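Local coordinates for protein acyl-coenzyme A oxidase (PDB 5K3I) that catalyses the FAD-dependent desaturation of acyl-CoAs to (2E)-enoyl-CoAs, passing electrons to oxygen in the first step of peroxisomal beta-oxidation, at residues Y308-A313 / E403-A408. The protein carries 1 engineered substitution. Residues are numbered along the deposited sequence; the frame is centred on the assembly and turned at random.
Sequences YALNIA and EQARMA. With FAD (flavin-adenine dinucleotide), chain M.
Ala405 presses its methyl group into the surface of helix 292-319, where it meets Ala309, Leu310 and Ala313. This is a near-parallel pair of helices in the C-alpha1 helical domain of the acyl-CoA oxidase fold: the short segments of helices 292-319 and 380-407 cross at 21°, and their axes approach to 8.6 Å. Alanines on both partners leave so little side chain between the backbones that the CA atoms of Ala313 and Ala405 are 5.1 Å apart.

The CB of Ala405 lies 4.0 Å from CB of Ala309 and 3.6 Å from CB of Ala313, one turn further along the same helix. Leu310 closes in with a single branch: CG stands anti to the carbonyl carbon (chi1 -62°), and CD2 reaches to 4.1 Å from CB of Ala405. The carbonyl oxygen of Ala309, which also lies against this methyl, accepts the helical bond from Ala313 N. The helices meet through methyl groups and carbonyl oxygens, by van der Waals contact, and all the touching residues are buried. Leu344 of helix 338-370 also touches Ala313.

Glu403 and Arg406 leave helix 380-407 with their CB atoms pointing away from helix 292-319, and there the guanidinium of Arg406 turns its edge to the carboxylate of Glu403 in a salt bridge. NE donates to OE2 at 2.8 Å on the syn side, tilted 26° out of the carboxylate plane. Met243 of the second subunit packs on both side chains.

Met407 and Ala408 belong to the FAD pocket. Ala408 turns its methyl toward Ala313, while its carbonyl oxygen accepts a hydrogen bond from Gln340 NE2 and lies 3.2 Å from ribose atom C4B of FAD.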
loop_
_atom_site.group_PDB
_atom_site.type_symbol
_atom_site.label_atom_id
_atom_site.label_comp_id
_atom_site.label_asym_id
_atom_site.label_seq_id
_atom_site.Cartn_x
_atom_site.Cartn_y
_atom_site.Cartn_z
ATOM N N TYR A 308 0.034 -15.834 1.509
ATOM C CA TYR A 308 0.211 -15.880 0.056
ATOM C C TYR A 308 1.422 -15.047 -0.346
ATOM O O TYR A 308 2.360 -15.537 -0.984
ATOM C CB TYR A 308 -1.016 -15.338 -0.696
ATOM C CG TYR A 308 -2.309 -16.134 -0.745
ATOM C CD1 TYR A 308 -2.338 -17.514 -0.610
ATOM C CD2 TYR A 308 -3.502 -15.488 -1.035
ATOM C CE1 TYR A 308 -3.556 -18.218 -0.691
ATOM C CE2 TYR A 308 -4.699 -16.172 -1.125
ATOM C CZ TYR A 308 -4.733 -17.528 -0.953
ATOM O OH TYR A 308 -5.950 -18.176 -1.050
ATOM N N ALA A 309 1.397 -13.765 0.024
ATOM C CA ALA A 309 2.457 -12.824 -0.331
ATOM C C ALA A 309 3.830 -13.272 0.173
ATOM O O ALA A 309 4.842 -13.089 -0.520
ATOM C CB ALA A 309 2.112 -11.438 0.213
ATOM N N LEU A 310 3.897 -13.846 1.380
ATOM C CA LEU A 310 5.196 -14.281 1.889
ATOM C C LEU A 310 5.674 -15.566 1.222
ATOM O O LEU A 310 6.879 -15.708 0.971
ATOM C CB LEU A 310 5.153 -14.439 3.407
ATOM C CG LEU A 310 4.840 -13.127 4.127
ATOM C CD1 LEU A 310 4.371 -13.395 5.555
ATOM C CD2 LEU A 310 6.050 -12.200 4.084
ATOM N N ASN A 311 4.761 -16.499 0.919
ATOM C CA ASN A 311 5.156 -17.678 0.154
ATOM C C ASN A 311 5.884 -17.248 -1.107
ATOM O O ASN A 311 6.966 -17.745 -1.425
ATOM C CB ASN A 311 3.935 -18.520 -0.226
ATOM C CG ASN A 311 3.715 -19.705 0.700
ATOM O OD1 ASN A 311 4.430 -20.711 0.628
ATOM N ND2 ASN A 311 2.703 -19.607 1.559
ATOM N N ILE A 312 5.328 -16.252 -1.788
ATOM C CA ILE A 312 5.898 -15.758 -3.038
ATOM C C ILE A 312 7.234 -15.074 -2.771
ATOM O O ILE A 312 8.272 -15.454 -3.324
ATOM C CB ILE A 312 4.908 -14.804 -3.726
ATOM C CG1 ILE A 312 3.606 -15.519 -4.072
ATOM C CG2 ILE A 312 5.449 -14.306 -5.026
ATOM C CD1 ILE A 312 2.493 -14.560 -4.373
ATOM N N ALA A 313 7.233 -14.081 -1.878
ATOM C CA ALA A 313 8.446 -13.316 -1.603
ATOM C C ALA A 313 9.599 -14.171 -1.087
ATOM O O ALA A 313 10.763 -13.871 -1.377
ATOM C CB ALA A 313 8.124 -12.232 -0.588
ATOM N N GLU A 403 3.144 -5.468 1.405
ATOM C CA GLU A 403 3.916 -4.558 0.562
ATOM C C GLU A 403 5.423 -4.744 0.721
ATOM O O GLU A 403 6.164 -4.547 -0.250
ATOM C CB GLU A 403 3.505 -3.110 0.815
ATOM C CG GLU A 403 2.212 -2.763 0.084
ATOM C CD GLU A 403 2.420 -2.481 -1.393
ATOM O OE1 GLU A 403 2.487 -1.289 -1.772
ATOM O OE2 GLU A 403 2.516 -3.462 -2.170
ATOM N N GLN A 404 5.854 -5.217 1.885
ATOM C CA GLN A 404 7.261 -5.511 2.107
ATOM C C GLN A 404 7.624 -6.755 1.281
ATOM O O GLN A 404 8.726 -6.851 0.742
ATOM C CB GLN A 404 7.536 -5.759 3.590
ATOM C CG GLN A 404 7.271 -4.554 4.479
ATOM C CD GLN A 404 8.082 -3.340 4.071
ATOM O OE1 GLN A 404 7.645 -2.201 4.241
ATOM N NE2 GLN A 404 9.270 -3.577 3.527
ATOM N N ALA A 405 6.685 -7.698 1.186
ATOM C CA ALA A 405 6.874 -8.924 0.423
ATOM C C ALA A 405 6.980 -8.622 -1.066
ATOM O O ALA A 405 7.858 -9.154 -1.757
ATOM C CB ALA A 405 5.733 -9.898 0.717
ATOM N N ARG A 406 6.100 -7.756 -1.578
ATOM C CA ARG A 406 6.200 -7.344 -2.973
ATOM C C ARG A 406 7.557 -6.728 -3.277
ATOM O O ARG A 406 8.210 -7.098 -4.262
ATOM C CB ARG A 406 5.112 -6.342 -3.328
ATOM C CG ARG A 406 5.162 -5.986 -4.814
ATOM C CD ARG A 406 4.039 -5.074 -5.227
ATOM N NE ARG A 406 4.034 -3.848 -4.431
ATOM C CZ ARG A 406 4.923 -2.862 -4.549
ATOM N NH1 ARG A 406 5.927 -2.956 -5.410
ATOM N NH2 ARG A 406 4.821 -1.785 -3.780
ATOM N N MET A 407 7.981 -5.747 -2.471
ATOM C CA MET A 407 9.196 -5.013 -2.812
ATOM C C MET A 407 10.431 -5.879 -2.624
ATOM O O MET A 407 11.473 -5.595 -3.222
ATOM C CB MET A 407 9.314 -3.738 -1.975
ATOM C CG MET A 407 8.240 -2.713 -2.264
ATOM S SD MET A 407 8.429 -1.238 -1.258
ATOM C CE MET A 407 7.833 -1.795 0.331
ATOM N N ALA A 408 10.321 -6.954 -1.841
ATOM C CA ALA A 408 11.397 -7.921 -1.696
ATOM C C ALA A 408 11.634 -8.740 -2.960
ATOM O O ALA A 408 12.637 -9.463 -3.029
ATOM C CB ALA A 408 11.098 -8.875 -0.539
HETATM P PA FAD M . 16.545 -7.015 -6.655
HETATM O O1A FAD M . 18.031 -6.981 -6.461
HETATM O O2A FAD M . 16.253 -8.243 -7.487
HETATM O O5B FAD M . 15.770 -7.061 -5.196
HETATM C C5B FAD M . 15.204 -8.243 -4.684
HETATM C C4B FAD M . 15.530 -8.155 -3.166
HETATM O O4B FAD M . 16.812 -8.358 -2.989
HETATM C C3B FAD M . 15.288 -6.702 -2.698
HETATM O O3B FAD M . 14.643 -6.720 -1.505
HETATM C C2B FAD M . 16.676 -6.066 -2.490
HETATM O O2B FAD M . 16.666 -5.039 -1.386
HETATM C C1B FAD M . 17.398 -7.090 -2.151
HETATM N N9A FAD M . 18.774 -6.863 -2.474
HETATM C C8A FAD M . 19.313 -6.824 -3.711
HETATM N N7A FAD M . 20.605 -6.560 -3.590
HETATM C C5A FAD M . 20.888 -6.429 -2.261
HETATM C C6A FAD M . 22.058 -6.158 -1.579
HETATM N N6A FAD M . 23.435 -5.903 -1.905
HETATM N N1A FAD M . 22.056 -6.085 -0.252
HETATM C C2A FAD M . 20.889 -6.278 0.417
HETATM N N3A FAD M . 19.739 -6.545 -0.237
HETATM C C4A FAD M . 19.742 -6.620 -1.578
HETATM N N1 FAD M . 15.209 -0.408 -15.611
HETATM C C2 FAD M . 15.756 0.428 -16.710
HETATM O O2 FAD M . 16.855 0.175 -17.127
HETATM N N3 FAD M . 14.949 1.521 -17.314
HETATM C C4 FAD M . 13.637 1.752 -16.766
HETATM O O4 FAD M . 12.931 2.582 -17.159
HETATM C C4X FAD M . 13.111 0.915 -15.653
HETATM N N5 FAD M . 11.796 1.231 -15.197
HETATM C C5X FAD M . 11.217 0.447 -14.104
HETATM C C6 FAD M . 9.930 0.793 -13.690
HETATM C C7 FAD M . 9.334 0.080 -12.656
HETATM C C7M FAD M . 7.947 0.730 -12.476
HETATM C C8 FAD M . 10.016 -0.976 -12.034
HETATM C C8M FAD M . 9.375 -1.763 -10.907
HETATM C C9 FAD M . 11.309 -1.320 -12.460
HETATM C C9A FAD M . 11.916 -0.598 -13.506
HETATM N N10 FAD M . 13.303 -0.946 -13.986
HETATM C C10 FAD M . 13.873 -0.152 -15.071
HETATM C "C1'" FAD M . 14.030 -2.035 -13.342
HETATM C "C2'" FAD M . 14.617 -1.440 -12.049
HETATM O "O2'" FAD M . 15.690 -0.610 -12.377
HETATM C "C3'" FAD M . 15.023 -2.528 -11.059
HETATM O "O3'" FAD M . 13.893 -3.303 -10.829
HETATM C "C4'" FAD M . 15.439 -1.785 -9.793
HETATM O "O4'" FAD M . 16.609 -1.084 -10.055
HETATM C "C5'" FAD M . 15.702 -2.783 -8.661
HETATM O "O5'" FAD M . 16.687 -3.697 -9.114
HETATM P P FAD M . 16.267 -5.307 -9.003
HETATM O O1P FAD M . 14.978 -5.539 -9.741
HETATM O O2P FAD M . 17.286 -6.246 -9.589
HETATM O O3P FAD M . 16.006 -5.640 -7.410
#